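Long-range contacts in salmonella typhimurium DB7155 bacteriophage DET7 tailspike (Bacteriophage, PDB 2V5I), which binds Salmonella O-antigen as the receptor-binding tailspike of phage Det7 and probably hydrolyses this polysaccharide: residues 273-284 with 320-331; 354-362 with 382-390. All blocks are in the same frame, centred on the assembly; numbering follows the deposited sequence.

Both contacts join neighbouring rungs of the right-handed parallel beta-helix that forms the body of each subunit in the trimeric tailspike. They come in series along the chain: 273-284 pairs with 320-331 before 354-362 pairs with 382-390, and their centres lie about 16 Å apart. Contact 1 bends round a corner of the helix and its outward side meets the two other subunits. Contact 2 belongs to another face, in the ladder that also holds strands 290-291 and 335-342, and no other chain touches it. The end of 320-331 passes close to the start of 354-362, N331 N packing 3.7 Å from C354 SG; contact 1 thus faces the trimer interface, while contact 2 lies within its own subunit's wall.

Contact 1 of 2, residues 273-284 with 320-331; sequences YNLQFRDSVALS and NNHLVDNILVMN
N320 and H322 receive the backbone of N274 and L275: N320 O accepts N274 N at 2.8 Å nearly along its carbonyl axis, while H322 ND1 takes L275 N at 3.1 Å in the plane of the imidazole. Here two rungs of a parallel beta-helix begin their ladder. One face of the H322 ring lies over N320 O and the other receives the edge of F277, an edge-to-face pair with planes at 89°; a flat ring with an acceptor at its rim suits both tasks. L323 continues the backbone ladder and turns its isobutyl group outward, against L328 of the second subunit. V324 points inward, its CG2 beside F277 CB. D325 faces outward again: OD1 bonds S347, and OD2 lies near a water that accepts from R278 NH1 and also sits by D279 OD1. Two coplanar bonds from R278, NE (2.7 Å) and NH2 (3.0 Å) to Q276 OE1, fix the rotation of its guanidinium. N326 turns the corner with positive phi (62°), a conformation asparagine tolerates well, and packs against N326 of both other subunits. I327 directs CG2 inward toward F277 O and also packs on F290. L328, outward, rests CD2 4.1 Å from V281 CG1 and reaches L323 of the third subunit, closing the trimer seam with aliphatic branches. V329 lies inward beside the small A282. M330 sets CB 4.0 Å from L283 CD2. N331 OD1 is bonded to Y378 OH; CG anti to the backbone N (chi1 -160°) carries the amide across to S284, where ND2 donates to OG at 3.0 Å.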
loop_
_atom_site.group_PDB
_atom_site.type_symbol
_atom_site.label_atom_id
_atom_site.label_comp_id
_atom_site.label_asym_id
_atom_site.label_seq_id
_atom_site.Cartn_x
_atom_site.Cartn_y
_atom_site.Cartn_z
ATOM N N TYR A 273 23.985 1.092 5.251
ATOM C CA TYR A 273 23.587 1.755 4.011
ATOM C C TYR A 273 22.786 0.766 3.133
ATOM O O TYR A 273 23.086 -0.410 3.162
ATOM C CB TYR A 273 24.820 2.151 3.225
ATOM C CG TYR A 273 25.662 3.280 3.826
ATOM C CD1 TYR A 273 26.619 2.999 4.768
ATOM C CD2 TYR A 273 25.473 4.568 3.409
ATOM C CE1 TYR A 273 27.412 4.053 5.335
ATOM C CE2 TYR A 273 26.210 5.602 3.945
ATOM C CZ TYR A 273 27.204 5.309 4.886
ATOM O OH TYR A 273 27.915 6.356 5.417
ATOM N N ASN A 274 21.799 1.291 2.394
ATOM C CA ASN A 274 21.207 0.532 1.278
ATOM C C ASN A 274 20.566 -0.758 1.739
ATOM O O ASN A 274 20.682 -1.797 1.059
ATOM C CB ASN A 274 22.304 0.221 0.244
ATOM C CG ASN A 274 22.851 1.460 -0.455
ATOM O OD1 ASN A 274 22.098 2.298 -1.019
ATOM N ND2 ASN A 274 24.207 1.549 -0.499
ATOM N N LEU A 275 19.802 -0.696 2.823
ATOM C CA LEU A 275 19.074 -1.866 3.339
ATOM C C LEU A 275 17.582 -1.676 3.040
ATOM O O LEU A 275 17.127 -0.542 2.864
ATOM C CB LEU A 275 19.264 -2.040 4.876
ATOM C CG LEU A 275 20.741 -2.348 5.267
ATOM C CD1 LEU A 275 20.723 -2.484 6.790
ATOM C CD2 LEU A 275 21.252 -3.603 4.609
ATOM N N GLN A 276 16.856 -2.785 2.923
ATOM C CA GLN A 276 15.386 -2.740 2.831
ATOM C C GLN A 276 14.684 -2.789 4.154
ATOM O O GLN A 276 15.094 -3.538 5.056
ATOM C CB GLN A 276 14.932 -3.972 2.033
ATOM C CG GLN A 276 15.432 -4.006 0.603
ATOM C CD GLN A 276 14.905 -5.225 -0.084
ATOM O OE1 GLN A 276 13.678 -5.323 -0.236
ATOM N NE2 GLN A 276 15.777 -6.175 -0.453
ATOM N N PHE A 277 13.587 -2.034 4.275
ATOM C CA PHE A 277 12.672 -2.129 5.405
ATOM C C PHE A 277 11.286 -2.084 4.781
ATOM O O PHE A 277 10.815 -0.994 4.396
ATOM C CB PHE A 277 12.901 -1.016 6.426
ATOM C CG PHE A 277 14.228 -1.123 7.074
ATOM C CD1 PHE A 277 14.389 -1.939 8.172
ATOM C CD2 PHE A 277 15.341 -0.433 6.566
ATOM C CE1 PHE A 277 15.678 -2.092 8.736
ATOM C CE2 PHE A 277 16.588 -0.628 7.117
ATOM C CZ PHE A 277 16.742 -1.464 8.186
ATOM N N ARG A 278 10.728 -3.286 4.498
ATOM C CA ARG A 278 9.505 -3.381 3.688
ATOM C C ARG A 278 8.523 -4.411 4.235
ATOM O O ARG A 278 8.908 -5.418 4.812
ATOM C CB ARG A 278 9.807 -3.761 2.221
ATOM C CG ARG A 278 10.683 -2.781 1.470
ATOM C CD ARG A 278 10.617 -3.028 -0.042
ATOM N NE ARG A 278 11.135 -4.349 -0.362
ATOM C CZ ARG A 278 10.438 -5.413 -0.787
ATOM N NH1 ARG A 278 9.117 -5.350 -0.986
ATOM N NH2 ARG A 278 11.048 -6.583 -0.988
ATOM N N ASP A 279 7.236 -4.097 4.108
ATOM C CA ASP A 279 6.169 -5.030 4.450
ATOM C C ASP A 279 6.271 -5.509 5.909
ATOM O O ASP A 279 5.934 -6.646 6.224
ATOM C CB ASP A 279 6.176 -6.242 3.497
ATOM C CG ASP A 279 6.058 -5.913 2.013
ATOM O OD1 ASP A 279 5.693 -4.794 1.588
ATOM O OD2 ASP A 279 6.307 -6.886 1.228
ATOM N N SER A 280 6.692 -4.605 6.798
ATOM C CA SER A 280 6.991 -4.977 8.192
ATOM C C SER A 280 6.222 -4.106 9.189
ATOM O O SER A 280 5.672 -3.077 8.845
ATOM C CB SER A 280 8.480 -4.921 8.456
ATOM O OG SER A 280 9.175 -5.846 7.649
ATOM N N VAL A 281 6.094 -4.612 10.424
ATOM C CA VAL A 281 5.164 -4.050 11.408
ATOM C C VAL A 281 5.843 -3.990 12.750
ATOM O O VAL A 281 6.453 -4.976 13.177
ATOM C CB VAL A 281 3.927 -4.960 11.545
ATOM C CG1 VAL A 281 2.987 -4.359 12.558
ATOM C CG2 VAL A 281 3.208 -5.110 10.173
ATOM N N ALA A 282 5.820 -2.795 13.399
ATOM C CA ALA A 282 6.315 -2.670 14.799
ATOM C C ALA A 282 5.147 -2.275 15.670
ATOM O O ALA A 282 4.484 -1.277 15.402
ATOM C CB ALA A 282 7.446 -1.661 14.924
ATOM N N LEU A 283 4.918 -3.031 16.765
ATOM C CA LEU A 283 3.783 -2.829 17.669
ATOM C C LEU A 283 4.333 -2.617 19.102
ATOM O O LEU A 283 5.173 -3.411 19.591
ATOM C CB LEU A 283 2.878 -4.073 17.662
ATOM C CG LEU A 283 2.230 -4.443 16.336
ATOM C CD1 LEU A 283 1.407 -5.669 16.605
ATOM C CD2 LEU A 283 1.434 -3.360 15.798
ATOM N N SER A 284 3.902 -1.530 19.750
ATOM C CA SER A 284 4.220 -1.214 21.146
ATOM C C SER A 284 5.711 -1.260 21.524
ATOM O O SER A 284 6.011 -1.765 22.601
ATOM C CB SER A 284 3.438 -2.154 22.046
ATOM O OG SER A 284 2.024 -1.990 21.795
ATOM N N ASN A 320 22.281 7.441 3.315
ATOM C CA ASN A 320 22.049 6.092 3.793
ATOM C C ASN A 320 21.222 5.273 2.857
ATOM O O ASN A 320 21.381 4.063 2.783
ATOM C CB ASN A 320 21.600 6.051 5.265
ATOM C CG ASN A 320 20.586 7.129 5.634
ATOM O OD1 ASN A 320 19.846 7.606 4.804
ATOM N ND2 ASN A 320 20.577 7.529 6.915
ATOM N N ASN A 321 20.310 5.949 2.157
ATOM C CA ASN A 321 19.555 5.367 1.054
ATOM C C ASN A 321 18.868 4.034 1.328
ATOM O O ASN A 321 18.888 3.107 0.459
ATOM C CB ASN A 321 20.461 5.214 -0.180
ATOM C CG ASN A 321 19.634 5.162 -1.497
ATOM O OD1 ASN A 321 18.480 5.651 -1.562
ATOM N ND2 ASN A 321 20.176 4.492 -2.486
ATOM N N HIS A 322 18.228 3.927 2.486
ATOM C CA HIS A 322 17.440 2.717 2.706
ATOM C C HIS A 322 16.169 2.714 1.853
ATOM O O HIS A 322 15.613 3.759 1.548
ATOM C CB HIS A 322 17.114 2.561 4.188
ATOM C CG HIS A 322 18.340 2.496 5.045
ATOM N ND1 HIS A 322 19.325 1.557 4.851
ATOM C CD2 HIS A 322 18.760 3.267 6.105
ATOM C CE1 HIS A 322 20.318 1.765 5.710
ATOM N NE2 HIS A 322 19.988 2.777 6.497
ATOM N N LEU A 323 15.723 1.516 1.467
ATOM C CA LEU A 323 14.508 1.343 0.712
ATOM C C LEU A 323 13.387 1.033 1.717
ATOM O O LEU A 323 13.264 -0.094 2.218
ATOM C CB LEU A 323 14.652 0.217 -0.317
ATOM C CG LEU A 323 13.415 -0.146 -1.131
ATOM C CD1 LEU A 323 12.835 1.044 -1.841
ATOM C CD2 LEU A 323 13.811 -1.238 -2.145
ATOM N N VAL A 324 12.595 2.056 2.019
ATOM C CA VAL A 324 11.555 2.020 3.056
ATOM C C VAL A 324 10.204 2.155 2.403
ATOM O O VAL A 324 9.924 3.186 1.782
ATOM C CB VAL A 324 11.737 3.180 4.090
ATOM C CG1 VAL A 324 10.645 3.143 5.163
ATOM C CG2 VAL A 324 13.091 3.076 4.740
ATOM N N ASP A 325 9.413 1.070 2.444
ATOM C CA ASP A 325 8.093 1.019 1.776
ATOM C C ASP A 325 7.190 0.005 2.448
ATOM O O ASP A 325 7.595 -1.092 2.787
ATOM C CB ASP A 325 8.278 0.588 0.288
ATOM C CG ASP A 325 6.967 0.502 -0.480
ATOM O OD1 ASP A 325 6.339 1.549 -0.740
ATOM O OD2 ASP A 325 6.560 -0.627 -0.864
ATOM N N ASN A 326 5.940 0.415 2.655
ATOM C CA ASN A 326 4.899 -0.438 3.174
ATOM C C ASN A 326 5.214 -0.953 4.579
ATOM O O ASN A 326 5.281 -2.139 4.838
ATOM C CB ASN A 326 4.603 -1.624 2.250
ATOM C CG ASN A 326 3.414 -2.414 2.718
ATOM O OD1 ASN A 326 2.550 -1.871 3.394
ATOM N ND2 ASN A 326 3.341 -3.691 2.338
ATOM N N ILE A 327 5.431 0.005 5.474
ATOM C CA ILE A 327 5.660 -0.316 6.889
ATOM C C ILE A 327 4.561 0.255 7.761
ATOM O O ILE A 327 3.955 1.261 7.430
ATOM C CB ILE A 327 7.069 0.171 7.365
ATOM C CG1 ILE A 327 7.290 1.664 7.183
ATOM C CG2 ILE A 327 8.166 -0.611 6.648
ATOM C CD1 ILE A 327 8.381 2.228 7.985
ATOM N N LEU A 328 4.343 -0.377 8.917
ATOM C CA LEU A 328 3.246 -0.012 9.837
ATOM C C LEU A 328 3.777 0.016 11.264
ATOM O O LEU A 328 4.540 -0.880 11.648
ATOM C CB LEU A 328 2.110 -1.034 9.766
ATOM C CG LEU A 328 0.965 -0.961 10.803
ATOM C CD1 LEU A 328 0.186 0.292 10.657
ATOM C CD2 LEU A 328 0.059 -2.211 10.714
ATOM N N VAL A 329 3.465 1.097 11.990
ATOM C CA VAL A 329 3.829 1.192 13.401
ATOM C C VAL A 329 2.581 1.582 14.207
ATOM O O VAL A 329 1.863 2.484 13.806
ATOM C CB VAL A 329 4.938 2.233 13.653
ATOM C CG1 VAL A 329 5.283 2.327 15.143
ATOM C CG2 VAL A 329 6.233 1.950 12.818
ATOM N N MET A 330 2.399 0.937 15.369
ATOM C CA MET A 330 1.335 1.355 16.283
ATOM C C MET A 330 1.771 1.263 17.738
ATOM O O MET A 330 2.540 0.370 18.116
ATOM C CB MET A 330 0.115 0.444 16.080
ATOM C CG MET A 330 -0.487 0.546 14.714
ATOM S SD MET A 330 -2.007 -0.439 14.565
ATOM C CE MET A 330 -3.010 0.383 15.798
ATOM N N ASN A 331 1.329 2.259 18.512
ATOM C CA ASN A 331 1.493 2.293 19.970
ATOM C C ASN A 331 2.940 2.380 20.470
ATOM O O ASN A 331 3.236 1.937 21.559
ATOM C CB ASN A 331 0.749 1.140 20.643
ATOM C CG ASN A 331 0.494 1.395 22.101
ATOM O OD1 ASN A 331 0.165 2.542 22.499
ATOM N ND2 ASN A 331 0.555 0.326 22.923
HETATM O O HOH W 1 7.081 -3.263 -0.610
HETATM O O HOH W 2 3.282 -3.251 6.740
#

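Contact 2 of 2, residues 354-362 with 382-390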
loop_
_atom_site.group_PDB
_atom_site.type_symbol
_atom_site.label_atom_id
_atom_site.label_comp_id
_atom_site.label_asym_id
_atom_site.label_seq_id
_atom_site.Cartn_x
_atom_site.Cartn_y
_atom_site.Cartn_z
ATOM N N CYS A 354 0.128 6.244 18.299
ATOM C CA CYS A 354 1.421 6.192 19.028
ATOM C C CYS A 354 1.370 7.118 20.227
ATOM O O CYS A 354 0.766 8.208 20.199
ATOM C CB CYS A 354 2.639 6.518 18.176
ATOM S SG CYS A 354 2.972 5.213 16.927
ATOM N N ALA A 355 1.886 6.629 21.360
ATOM C CA ALA A 355 1.907 7.440 22.575
ATOM C C ALA A 355 2.794 8.672 22.495
ATOM O O ALA A 355 2.462 9.702 23.073
ATOM C CB ALA A 355 2.320 6.598 23.768
ATOM N N GLY A 356 3.949 8.577 21.832
ATOM C CA GLY A 356 4.744 9.745 21.506
ATOM C C GLY A 356 4.626 10.189 20.043
ATOM O O GLY A 356 3.620 9.922 19.376
ATOM N N ALA A 357 5.655 10.864 19.555
ATOM C CA ALA A 357 5.661 11.407 18.202
ATOM C C ALA A 357 5.476 10.280 17.185
ATOM O O ALA A 357 5.938 9.146 17.384
ATOM C CB ALA A 357 6.927 12.117 17.959
ATOM N N GLY A 358 4.905 10.620 16.032
ATOM C CA GLY A 358 4.756 9.627 15.003
ATOM C C GLY A 358 5.952 9.482 14.096
ATOM O O GLY A 358 6.295 8.368 13.715
ATOM N N MET A 359 6.540 10.618 13.685
ATOM C CA MET A 359 7.730 10.596 12.852
ATOM C C MET A 359 8.683 11.701 13.291
ATOM O O MET A 359 8.262 12.815 13.526
ATOM C CB MET A 359 7.408 10.763 11.346
ATOM C CG MET A 359 8.637 10.607 10.445
ATOM S SD MET A 359 8.235 10.511 8.681
ATOM C CE MET A 359 8.047 12.274 8.339
ATOM N N LEU A 360 9.987 11.396 13.292
ATOM C CA LEU A 360 11.010 12.395 13.543
ATOM C C LEU A 360 12.073 12.129 12.509
ATOM O O LEU A 360 12.873 11.184 12.610
ATOM C CB LEU A 360 11.577 12.303 14.972
ATOM C CG LEU A 360 12.267 13.573 15.470
ATOM C CD1 LEU A 360 12.720 13.367 16.898
ATOM C CD2 LEU A 360 13.431 13.983 14.626
ATOM N N ALA A 361 12.047 12.924 11.437
ATOM C CA ALA A 361 12.945 12.771 10.336
ATOM C C ALA A 361 13.916 13.928 10.341
ATOM O O ALA A 361 13.596 15.042 9.932
ATOM C CB ALA A 361 12.154 12.733 9.011
ATOM N N HIS A 362 15.148 13.636 10.725
ATOM C CA HIS A 362 16.217 14.611 10.685
ATOM C C HIS A 362 16.932 14.458 9.356
ATOM O O HIS A 362 18.096 14.006 9.260
ATOM C CB HIS A 362 17.162 14.402 11.875
ATOM C CG HIS A 362 18.066 15.561 12.107
ATOM N ND1 HIS A 362 18.520 15.893 13.363
ATOM C CD2 HIS A 362 18.607 16.462 11.255
ATOM C CE1 HIS A 362 19.294 16.956 13.268
ATOM N NE2 HIS A 362 19.357 17.330 12.008
ATOM N N ASP A 382 5.749 16.843 25.407
ATOM C CA ASP A 382 6.080 18.109 24.792
ATOM C C ASP A 382 6.825 17.878 23.465
ATOM O O ASP A 382 8.054 18.053 23.359
ATOM C CB ASP A 382 6.897 18.959 25.773
ATOM C CG ASP A 382 7.016 20.397 25.323
ATOM O OD1 ASP A 382 6.168 20.852 24.515
ATOM O OD2 ASP A 382 7.962 21.064 25.784
ATOM N N SER A 383 6.069 17.460 22.446
ATOM C CA SER A 383 6.637 17.062 21.159
ATOM C C SER A 383 5.614 17.341 20.061
ATOM O O SER A 383 4.415 17.358 20.306
ATOM C CB SER A 383 6.957 15.560 21.138
ATOM O OG SER A 383 7.499 15.163 19.884
ATOM N N ASP A 384 6.105 17.594 18.865
ATOM C CA ASP A 384 5.247 17.648 17.724
ATOM C C ASP A 384 4.968 16.233 17.231
ATOM O O ASP A 384 5.777 15.346 17.464
ATOM C CB ASP A 384 5.903 18.459 16.630
ATOM C CG ASP A 384 6.343 19.849 17.134
ATOM O OD1 ASP A 384 5.564 20.498 17.852
ATOM O OD2 ASP A 384 7.486 20.253 16.846
ATOM N N GLN A 385 3.880 16.039 16.500
ATOM C CA GLN A 385 3.516 14.697 16.015
ATOM C C GLN A 385 4.369 14.253 14.848
ATOM O O GLN A 385 4.715 13.054 14.741
ATOM C CB GLN A 385 2.046 14.641 15.677
ATOM C CG GLN A 385 1.128 14.793 16.919
ATOM C CD GLN A 385 -0.298 15.172 16.596
ATOM O OE1 GLN A 385 -0.911 14.660 15.664
ATOM N NE2 GLN A 385 -0.844 16.065 17.395
ATOM N N ILE A 386 4.594 15.166 13.890
ATOM C CA ILE A 386 5.299 14.871 12.672
ATOM C C ILE A 386 6.391 15.953 12.564
ATOM O O ILE A 386 6.069 17.132 12.461
ATOM C CB ILE A 386 4.326 14.953 11.465
ATOM C CG1 ILE A 386 3.176 13.930 11.588
ATOM C CG2 ILE A 386 5.062 14.816 10.166
ATOM C CD1 ILE A 386 1.931 14.320 10.740
ATOM N N ILE A 387 7.659 15.561 12.560
ATOM C CA ILE A 387 8.797 16.486 12.553
ATOM C C ILE A 387 9.700 16.127 11.382
ATOM O O ILE A 387 10.056 14.961 11.210
ATOM C CB ILE A 387 9.597 16.315 13.837
ATOM C CG1 ILE A 387 8.736 16.707 15.040
ATOM C CG2 ILE A 387 10.924 17.111 13.755
ATOM C CD1 ILE A 387 9.042 15.882 16.316
ATOM N N ILE A 388 9.989 17.113 10.526
ATOM C CA ILE A 388 10.974 16.990 9.476
ATOM C C ILE A 388 11.887 18.191 9.644
ATOM O O ILE A 388 11.424 19.314 9.661
ATOM C CB ILE A 388 10.361 16.988 8.051
ATOM C CG1 ILE A 388 9.318 15.865 7.913
ATOM C CG2 ILE A 388 11.457 16.857 7.004
ATOM C CD1 ILE A 388 8.582 15.880 6.584
ATOM N N ILE A 389 13.201 17.965 9.705
ATOM C CA ILE A 389 14.143 19.057 10.012
ATOM C C ILE A 389 14.614 19.815 8.785
ATOM O O ILE A 389 14.604 21.042 8.784
ATOM C CB ILE A 389 15.390 18.503 10.729
ATOM C CG1 ILE A 389 14.992 17.840 12.034
ATOM C CG2 ILE A 389 16.435 19.608 10.940
ATOM C CD1 ILE A 389 14.325 18.756 13.069
ATOM N N GLY A 390 15.004 19.103 7.735
ATOM C CA GLY A 390 15.584 19.709 6.553
ATOM C C GLY A 390 14.680 19.920 5.361
ATOM O O GLY A 390 13.443 19.967 5.499
#
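A357 and G358 meet the other segment at Q385, whose carbonyl oxygen is gripped twice, by G358 N at 2.8 Å and M359 N at 3.2 Å, both donors lying in the carbonyl plane. G358, having no side chain, puts only main-chain atoms at this bend, where two successive N-H groups converge on one oxygen. From there a regular parallel ladder follows: I387 N donates to M359 O, A361 N to I387 O at 2.9 Å and almost straight (175°), and I389 N to A361 O. Apolar contacts fall on two faces. On the inner one, M359 runs out with CG anti to the backbone N (chi1 -174°) and bends at its last torsion, so that CE lies 3.8 Å from I388 CG1 and also near I386 CG2. The unbranched, flexible methionine can thus reach along two isoleucines, while the small methyl of A361, CB 4.4 Å from I388 CG1, lets the bulky isoleucine pack beside it. In this parallel beta-helix the stack continues on the next rung, I386 on I412 and I388 on A414, and I397 and V394 close the core from the facing sheet. The other face carries L360 and I387, both partly exposed, with L360 CG 4.1 Å from I387 CD1. An aromatic contact follows at the strand ends: I389 lays CG1 over one face of the H362 imidazole, 4.0 Å from its centroid, in a CH-pi contact, and CG2 comes beside CD2. This ring also stacks with H316, and its NE2 is bonded to Y364. Among the polar residues before the strand, Q385 turns away and bonds Q405 through NE2, D384 OD1 accepts L410 N, and S383 OG lies 3.6 Å from A357 CB.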